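Local coordinates for alcohol dehydrogenase IV (Corynebacterium glutamicum, PDB 3IV7), which probably reduces maleylacetate with NAD as cofactor, as a member of the iron-containing alcohol dehydrogenase family, at residues V40-G45 against V93-G98; R47-A52 against A62-E67; Y266-N271 against T290-L295. All blocks are in the same frame, centred on the assembly; numbering follows the deposited sequence.

Contact 1 of 3, residues V40-G45 against V93-G98; sequences VMVIAG and VCVGGG
V93 is the residue of strand 93-96 that strand 40-43 covers most, and both its backbone and its side chain are used. Its N-H donates to M41 O (N to O 2.8 Å), and its own carbonyl O accepts from I43 N at 2.7 Å. One step further on, V95 N bonds to I43 O at 2.9 Å, which is the alternating pattern of parallel neighbours, with V42 beside V93 and I43 beside C94. The short segments run only 18° apart.

From V93 CB outward, CB itself lies 4.1 Å from V42 CG2 and also near M41 O. With CG1 anti to the backbone N (chi1 -178°), CG2 is left beside that N and reaches back to V40 CG1 at 3.5 Å. V40, V42 and V93 thus pack on one face of the sheet, while I43 and C94 meet on the other, CB to CB 4.3 Å. Past the last direct bond the strands part, and a water bridges them, accepting from G45 N and donating to V95 O.

In the Rossmann-like N-terminal region these are inner strands of a parallel sheet. Strand 63-65 flanks 40-43, strand 115-119 flanks 91-96, helix 49-55 covers the face of V42 and V95, and helix 98-111 covers that of I43 and C94, starting just after the glycines G96 and G97.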
loop_
_atom_site.group_PDB
_atom_site.type_symbol
_atom_site.label_atom_id
_atom_site.label_comp_id
_atom_site.label_asym_id
_atom_site.label_seq_id
_atom_site.Cartn_x
_atom_site.Cartn_y
_atom_site.Cartn_z
ATOM N N VAL A 40 -11.798 -20.922 -17.976
ATOM C CA VAL A 40 -12.206 -19.681 -17.439
ATOM C C VAL A 40 -13.727 -19.566 -17.340
ATOM O O VAL A 40 -14.464 -19.908 -18.278
ATOM C CB VAL A 40 -11.705 -18.519 -18.338
ATOM C CG1 VAL A 40 -12.145 -17.159 -17.769
ATOM C CG2 VAL A 40 -10.167 -18.578 -18.518
HETATM N N MSE A 41 -14.185 -19.059 -16.208
HETATM C CA MSE A 41 -15.590 -18.766 -16.000
HETATM C C MSE A 41 -15.757 -17.263 -15.878
HETATM O O MSE A 41 -15.153 -16.634 -15.005
HETATM C CB MSE A 41 -16.083 -19.453 -14.740
HETATM C CG MSE A 41 -17.580 -19.183 -14.350
HETATM SE SE MSE A 41 -18.016 -20.270 -12.783
HETATM C CE MSE A 41 -19.856 -19.763 -12.439
ATOM N N VAL A 42 -16.555 -16.680 -16.774
ATOM C CA VAL A 42 -16.856 -15.247 -16.723
ATOM C C VAL A 42 -18.232 -15.040 -16.071
ATOM O O VAL A 42 -19.235 -15.677 -16.447
ATOM C CB VAL A 42 -16.828 -14.597 -18.121
ATOM C CG1 VAL A 42 -17.312 -13.172 -18.055
ATOM C CG2 VAL A 42 -15.403 -14.635 -18.706
ATOM N N ILE A 43 -18.262 -14.166 -15.085
ATOM C CA ILE A 43 -19.460 -13.903 -14.315
ATOM C C ILE A 43 -19.859 -12.473 -14.576
ATOM O O ILE A 43 -19.072 -11.553 -14.346
ATOM C CB ILE A 43 -19.198 -14.103 -12.785
ATOM C CG1 ILE A 43 -18.814 -15.537 -12.499
ATOM C CG2 ILE A 43 -20.434 -13.682 -11.957
ATOM C CD1 ILE A 43 -18.012 -15.719 -11.256
ATOM N N ALA A 44 -21.090 -12.278 -15.019
ATOM C CA ALA A 44 -21.590 -10.934 -15.312
ATOM C C ALA A 44 -23.129 -10.977 -15.376
ATOM O O ALA A 44 -23.688 -11.923 -15.871
ATOM C CB ALA A 44 -21.012 -10.430 -16.675
ATOM N N GLY A 45 -23.788 -9.966 -14.835
ATOM C CA GLY A 45 -25.238 -9.881 -14.931
ATOM C C GLY A 45 -25.647 -9.651 -16.378
ATOM O O GLY A 45 -24.839 -9.161 -17.196
ATOM N N VAL A 93 -13.568 -14.904 -13.550
ATOM C CA VAL A 93 -13.428 -13.537 -14.031
ATOM C C VAL A 93 -14.779 -12.846 -13.861
ATOM O O VAL A 93 -15.776 -13.336 -14.334
ATOM C CB VAL A 93 -12.983 -13.443 -15.555
ATOM C CG1 VAL A 93 -12.811 -11.988 -15.939
ATOM C CG2 VAL A 93 -11.667 -14.248 -15.833
ATOM N N CYS A 94 -14.818 -11.727 -13.133
ATOM C CA CYS A 94 -16.083 -11.048 -12.944
ATOM C C CYS A 94 -16.064 -9.680 -13.534
ATOM O O CYS A 94 -15.108 -8.937 -13.366
ATOM C CB CYS A 94 -16.488 -11.023 -11.458
ATOM S SG CYS A 94 -15.196 -10.454 -10.285
ATOM N N VAL A 95 -17.117 -9.352 -14.277
ATOM C CA VAL A 95 -17.215 -8.064 -14.935
ATOM C C VAL A 95 -18.500 -7.370 -14.485
ATOM O O VAL A 95 -19.607 -7.807 -14.822
ATOM C CB VAL A 95 -17.253 -8.242 -16.429
ATOM C CG1 VAL A 95 -17.252 -6.847 -17.118
ATOM C CG2 VAL A 95 -16.070 -9.142 -16.891
ATOM N N GLY A 96 -18.357 -6.331 -13.684
ATOM C CA GLY A 96 -19.497 -5.636 -13.185
ATOM C C GLY A 96 -19.266 -5.015 -11.844
ATOM O O GLY A 96 -18.123 -4.785 -11.435
ATOM N N GLY A 97 -20.355 -4.766 -11.131
ATOM C CA GLY A 97 -20.297 -4.089 -9.848
ATOM C C GLY A 97 -20.223 -4.986 -8.632
ATOM O O GLY A 97 -20.011 -6.213 -8.728
ATOM N N GLY A 98 -20.512 -4.378 -7.481
ATOM C CA GLY A 98 -20.526 -5.073 -6.182
ATOM C C GLY A 98 -21.137 -6.478 -6.128
ATOM O O GLY A 98 -20.558 -7.382 -5.542
HETATM O O HOH W 1 -22.257 -7.719 -14.015
#

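Contact 2 of 3, residues R47-A52 against A62-E67; sequences REMSIA and AIWHDE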
loop_
_atom_site.group_PDB
_atom_site.type_symbol
_atom_site.label_atom_id
_atom_site.label_comp_id
_atom_site.label_asym_id
_atom_site.label_seq_id
_atom_site.Cartn_x
_atom_site.Cartn_y
_atom_site.Cartn_z
ATOM N N ARG A 47 -27.271 -7.489 -17.902
ATOM C CA ARG A 47 -27.052 -6.154 -18.389
ATOM C C ARG A 47 -25.570 -5.835 -18.649
ATOM O O ARG A 47 -25.270 -4.791 -19.205
ATOM C CB ARG A 47 -27.610 -5.123 -17.399
ATOM C CG ARG A 47 -29.120 -5.162 -17.227
ATOM C CD ARG A 47 -29.547 -4.266 -16.060
ATOM N N GLU A 48 -24.649 -6.682 -18.174
ATOM C CA GLU A 48 -23.230 -6.472 -18.443
ATOM C C GLU A 48 -22.650 -7.526 -19.349
ATOM O O GLU A 48 -21.467 -7.483 -19.659
ATOM C CB GLU A 48 -22.413 -6.444 -17.148
ATOM C CG GLU A 48 -22.382 -5.086 -16.451
ATOM C CD GLU A 48 -23.556 -4.892 -15.532
ATOM O OE1 GLU A 48 -23.673 -5.667 -14.544
ATOM O OE2 GLU A 48 -24.334 -3.945 -15.775
HETATM N N MSE A 49 -23.452 -8.503 -19.744
HETATM C CA MSE A 49 -22.928 -9.605 -20.529
HETATM C C MSE A 49 -22.370 -9.213 -21.891
HETATM O O MSE A 49 -21.382 -9.784 -22.332
HETATM C CB MSE A 49 -23.971 -10.705 -20.702
HETATM C CG MSE A 49 -23.787 -11.830 -19.728
HETATM SE SE MSE A 49 -22.047 -12.730 -19.905
HETATM C CE MSE A 49 -22.368 -14.049 -18.412
ATOM N N SER A 50 -23.045 -8.310 -22.590
ATOM C CA SER A 50 -22.557 -7.855 -23.896
ATOM C C SER A 50 -21.149 -7.283 -23.727
ATOM O O SER A 50 -20.241 -7.607 -24.464
ATOM C CB SER A 50 -23.498 -6.798 -24.480
ATOM O OG SER A 50 -22.921 -6.155 -25.586
ATOM N N ILE A 51 -20.995 -6.463 -22.715
ATOM C CA ILE A 51 -19.736 -5.875 -22.393
ATOM C C ILE A 51 -18.696 -6.935 -21.916
ATOM O O ILE A 51 -17.551 -6.832 -22.232
ATOM C CB ILE A 51 -19.930 -4.818 -21.348
ATOM C CG1 ILE A 51 -20.534 -3.583 -22.008
ATOM C CG2 ILE A 51 -18.628 -4.465 -20.706
ATOM N N ALA A 52 -19.147 -7.955 -21.189
ATOM C CA ALA A 52 -18.256 -9.021 -20.718
ATOM C C ALA A 52 -17.738 -9.827 -21.881
ATOM O O ALA A 52 -16.599 -10.226 -21.889
ATOM C CB ALA A 52 -18.961 -9.942 -19.694
ATOM N N ALA A 62 -14.766 -20.891 -20.829
ATOM C CA ALA A 62 -15.444 -22.183 -20.661
ATOM C C ALA A 62 -16.907 -22.005 -20.285
ATOM O O ALA A 62 -17.764 -22.733 -20.745
ATOM C CB ALA A 62 -14.732 -23.006 -19.603
ATOM N N ILE A 63 -17.184 -21.061 -19.409
ATOM C CA ILE A 63 -18.550 -20.844 -18.921
ATOM C C ILE A 63 -18.843 -19.358 -18.791
ATOM O O ILE A 63 -18.002 -18.592 -18.293
ATOM C CB ILE A 63 -18.759 -21.487 -17.501
ATOM C CG1 ILE A 63 -18.778 -23.013 -17.580
ATOM C CG2 ILE A 63 -20.061 -20.960 -16.871
ATOM C CD1 ILE A 63 -20.051 -23.612 -18.302
ATOM N N TRP A 64 -20.035 -18.960 -19.249
ATOM C CA TRP A 64 -20.566 -17.608 -19.047
ATOM C C TRP A 64 -21.729 -17.733 -18.061
ATOM O O TRP A 64 -22.687 -18.448 -18.330
ATOM C CB TRP A 64 -21.096 -17.025 -20.346
ATOM C CG TRP A 64 -20.109 -17.009 -21.454
ATOM C CD1 TRP A 64 -19.911 -17.979 -22.372
ATOM C CD2 TRP A 64 -19.244 -15.937 -21.802
ATOM N NE1 TRP A 64 -18.934 -17.602 -23.253
ATOM C CE2 TRP A 64 -18.523 -16.339 -22.938
ATOM C CE3 TRP A 64 -18.977 -14.684 -21.238
ATOM C CZ2 TRP A 64 -17.557 -15.540 -23.526
ATOM C CZ3 TRP A 64 -18.048 -13.877 -21.839
ATOM C CH2 TRP A 64 -17.332 -14.313 -22.972
ATOM N N HIS A 65 -21.633 -17.065 -16.923
ATOM C CA HIS A 65 -22.615 -17.223 -15.877
ATOM C C HIS A 65 -23.239 -15.888 -15.589
ATOM O O HIS A 65 -22.534 -14.944 -15.209
ATOM C CB HIS A 65 -21.937 -17.795 -14.626
ATOM C CG HIS A 65 -22.880 -18.109 -13.513
ATOM N ND1 HIS A 65 -23.578 -19.299 -13.441
ATOM C CD2 HIS A 65 -23.236 -17.394 -12.415
ATOM C CE1 HIS A 65 -24.330 -19.297 -12.353
ATOM N NE2 HIS A 65 -24.142 -18.155 -11.714
ATOM N N ASP A 66 -24.564 -15.778 -15.791
ATOM C CA ASP A 66 -25.239 -14.509 -15.599
ATOM C C ASP A 66 -26.184 -14.383 -14.413
ATOM O O ASP A 66 -26.771 -13.297 -14.211
ATOM C CB ASP A 66 -25.897 -14.013 -16.889
ATOM C CG ASP A 66 -27.077 -14.884 -17.352
ATOM O OD1 ASP A 66 -27.536 -15.789 -16.618
ATOM O OD2 ASP A 66 -27.536 -14.644 -18.483
ATOM N N GLU A 67 -26.259 -15.405 -13.552
ATOM C CA GLU A 67 -27.138 -15.295 -12.379
ATOM C C GLU A 67 -26.492 -14.496 -11.265
ATOM O O GLU A 67 -25.946 -15.044 -10.341
ATOM C CB GLU A 67 -27.630 -16.658 -11.859
ATOM C CG GLU A 67 -28.667 -16.459 -10.760
ATOM C CD GLU A 67 -29.189 -17.732 -10.132
ATOM O OE1 GLU A 67 -28.551 -18.796 -10.234
ATOM O OE2 GLU A 67 -30.237 -17.637 -9.465
#
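A bend at chi2 (-61°) folds the M49 side chain, and the extended chi3 (179°) then carries its CE against the backbone of 64-66; W64, with CG anti to its carbonyl carbon (chi1 -55°), sets its indole beside the selenium. This is helix-on-sheet packing inside a beta-alpha-beta unit: strand 40-43, helix 49-55, then strand 63-65 at the sheet's margin in this chain.

M49, a selenomethionine in this model, carries most of the contact. Its CE lies between two side chains, touching W64 CB and D66 CB, each at 3.8 Å, and it also comes to 3.3 Å from H65 O. The selenium makes a Met-aromatic contact, 5.1 Å from the centre of the six-membered ring of W64 and oblique to it, with W64 CE3 its nearest ring atom. The M49 and D66 side chains cross at about a right angle, and it is the aspartate's CB methylene that M49 CG and CE touch.

No hydrogen bond crosses between helix and strand here; the contact between them is van der Waals packing around M49. H65 turns its side chain from the helix toward A80 of helix 74-86, on the other face of the sheet, and its backbone is hydrogen-bonded to V42 and A44. On the helix side, H53 stacks on the W64 ring and is itself held by a hydrogen bond between its ND1 and M49 O. The remaining touch is at the edge of the indole, where A52 O lies near the ring plane, 3.9 Å from W64 CZ3.

Contact 3 of 3, residues Y266-N271 against T290-L295; sequences YVLAFN and TALEGL
L268 CD2 is the atom on which this helix pair closes. It meets L295 CD2 at 3.6 Å, L292 CD1 at 4.0 Å and A291 CB at 4.3 Å, so a single methyl touches three side chains of helix 291-301. It also rests on the backbone there, 3.9 Å from L292 CA and as far from A291 O. L268 and L295 slide past each other in opposite directions, each reaching toward the other helix and touching along the flank. A second, smaller touch lies alongside: A269 CB against L292 CD2 at 4.2 Å.

The leucine torsions help to place these methyls. With CG anti to the backbone N (chi1 -179°), L268 stretches out from its helix and bridges axes that are 10.1 Å apart at their closest. L292 starts out across the line between the helices, and its branched end then turns in, so that CD1 reaches L268 and CD2 reaches A269. The short segments are nearly antiparallel, at 165°, and the backbones come nearest at A269 and L292.

One shell further out, helix 291-301 is started by T290, its N-cap, whose OG1 accepts from E293 N at 3.1 Å. A291 N is hydrogen-bonded to E279 of helix 276-286, which also packs on A291 and L295 through A282 and F286. Behind the other helix, Y266 and F270 pack on helix 339-351 and V267 on helix 240-250, while W183 touches L268.

This is a joint in the all-helical C-terminal region of the family, in which the side chains that meet are all aliphatic. No hydrogen bond crosses between the two segments, so their relative position rests on shape and on burial of methyls, while hydrogen bonds such as the T290 cap serve each helix on its own or tie it to other parts of the chain.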
loop_
_atom_site.group_PDB
_atom_site.type_symbol
_atom_site.label_atom_id
_atom_site.label_comp_id
_atom_site.label_asym_id
_atom_site.label_seq_id
_atom_site.Cartn_x
_atom_site.Cartn_y
_atom_site.Cartn_z
ATOM N N TYR A 266 -23.318 12.939 7.504
ATOM C CA TYR A 266 -23.841 12.937 8.885
ATOM C C TYR A 266 -22.859 12.247 9.848
ATOM O O TYR A 266 -22.624 12.733 10.960
ATOM C CB TYR A 266 -25.276 12.307 8.929
ATOM C CG TYR A 266 -26.213 13.129 8.100
ATOM C CD1 TYR A 266 -26.692 14.349 8.578
ATOM C CD2 TYR A 266 -26.466 12.802 6.788
ATOM C CE1 TYR A 266 -27.415 15.177 7.791
ATOM C CE2 TYR A 266 -27.220 13.603 5.998
ATOM C CZ TYR A 266 -27.691 14.808 6.499
ATOM O OH TYR A 266 -28.453 15.637 5.705
ATOM N N VAL A 267 -22.219 11.177 9.391
ATOM C CA VAL A 267 -21.197 10.509 10.227
ATOM C C VAL A 267 -19.966 11.390 10.312
ATOM O O VAL A 267 -19.364 11.515 11.373
ATOM C CB VAL A 267 -20.838 9.158 9.726
ATOM C CG1 VAL A 267 -19.745 8.553 10.613
ATOM C CG2 VAL A 267 -22.101 8.245 9.680
ATOM N N LEU A 268 -19.626 12.061 9.220
ATOM C CA LEU A 268 -18.502 12.993 9.258
ATOM C C LEU A 268 -18.783 14.118 10.246
ATOM O O LEU A 268 -17.953 14.398 11.135
ATOM C CB LEU A 268 -18.213 13.569 7.901
ATOM C CG LEU A 268 -17.040 14.541 7.849
ATOM C CD1 LEU A 268 -15.750 13.878 8.416
ATOM C CD2 LEU A 268 -16.850 14.994 6.427
ATOM N N ALA A 269 -19.936 14.769 10.094
ATOM C CA ALA A 269 -20.333 15.867 10.988
ATOM C C ALA A 269 -20.308 15.433 12.430
ATOM O O ALA A 269 -19.850 16.167 13.297
ATOM C CB ALA A 269 -21.724 16.371 10.624
ATOM N N PHE A 270 -20.801 14.223 12.675
ATOM C CA PHE A 270 -20.926 13.652 14.023
ATOM C C PHE A 270 -19.564 13.392 14.689
ATOM O O PHE A 270 -19.358 13.764 15.838
ATOM C CB PHE A 270 -21.709 12.326 13.927
ATOM C CG PHE A 270 -21.900 11.612 15.249
ATOM C CD1 PHE A 270 -22.958 11.939 16.081
ATOM C CD2 PHE A 270 -21.086 10.548 15.600
ATOM C CE1 PHE A 270 -23.148 11.265 17.291
ATOM C CE2 PHE A 270 -21.283 9.853 16.807
ATOM C CZ PHE A 270 -22.301 10.217 17.646
ATOM N N ASN A 271 -18.653 12.737 13.958
ATOM C CA ASN A 271 -17.326 12.330 14.512
ATOM C C ASN A 271 -16.181 13.344 14.416
ATOM O O ASN A 271 -15.186 13.221 15.145
ATOM C CB ASN A 271 -16.847 11.059 13.825
ATOM C CG ASN A 271 -17.355 9.830 14.479
ATOM O OD1 ASN A 271 -17.868 9.868 15.605
ATOM N ND2 ASN A 271 -17.170 8.698 13.811
ATOM N N THR A 290 -11.837 22.767 6.466
ATOM C CA THR A 290 -12.385 21.678 7.243
ATOM C C THR A 290 -12.790 20.537 6.318
ATOM O O THR A 290 -13.069 20.746 5.139
ATOM C CB THR A 290 -13.631 22.113 8.052
ATOM O OG1 THR A 290 -14.747 22.258 7.177
ATOM C CG2 THR A 290 -13.383 23.403 8.767
ATOM N N ALA A 291 -12.877 19.343 6.879
ATOM C CA ALA A 291 -13.254 18.165 6.116
ATOM C C ALA A 291 -14.692 18.269 5.633
ATOM O O ALA A 291 -15.017 17.881 4.493
ATOM C CB ALA A 291 -13.066 16.923 6.964
ATOM N N LEU A 292 -15.555 18.806 6.484
ATOM C CA LEU A 292 -16.994 18.900 6.165
ATOM C C LEU A 292 -17.270 19.907 5.054
ATOM O O LEU A 292 -18.078 19.651 4.195
ATOM C CB LEU A 292 -17.813 19.242 7.404
ATOM C CG LEU A 292 -19.345 19.132 7.239
ATOM C CD1 LEU A 292 -19.767 17.725 6.908
ATOM C CD2 LEU A 292 -20.051 19.612 8.490
ATOM N N GLU A 293 -16.601 21.049 5.051
ATOM C CA GLU A 293 -16.856 21.993 3.968
ATOM C C GLU A 293 -16.349 21.390 2.649
ATOM O O GLU A 293 -16.946 21.578 1.619
ATOM C CB GLU A 293 -16.263 23.391 4.237
ATOM C CG GLU A 293 -14.781 23.529 4.064
ATOM C CD GLU A 293 -14.256 24.931 4.504
ATOM O OE1 GLU A 293 -14.688 25.421 5.575
ATOM O OE2 GLU A 293 -13.411 25.522 3.779
ATOM N N GLY A 294 -15.268 20.634 2.708
ATOM C CA GLY A 294 -14.786 19.944 1.536
ATOM C C GLY A 294 -15.831 18.955 1.038
ATOM O O GLY A 294 -16.154 18.936 -0.143
ATOM N N LEU A 295 -16.348 18.120 1.938
ATOM C CA LEU A 295 -17.364 17.158 1.557
ATOM C C LEU A 295 -18.620 17.872 1.028
ATOM O O LEU A 295 -19.179 17.461 0.027
ATOM C CB LEU A 295 -17.729 16.223 2.717
ATOM C CG LEU A 295 -18.815 15.164 2.395
ATOM C CD1 LEU A 295 -18.387 14.304 1.166
ATOM C CD2 LEU A 295 -19.047 14.288 3.606
#

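Overall arrangement
Contacts 1 and 2 belong to one piece of the fold: strand 40-43 lies between strands 91-96 and 63-65, and contact 2 is nested within the chain loop that contact 1 closes. Their centres are 6 Å apart, and V40 O and A62 N are probably hydrogen-bonded between them. Contact 1 is buried and relies on backbone hydrogen bonds; contact 2, nearer the surface, joins a helix to the sheet by selenomethionine and aromatic packing. Contact 3 is also buried but lies in the helical C-terminal region, across the chain's centre, its own centre 35 Å from that of contact 1, and uses aliphatic side chains alone.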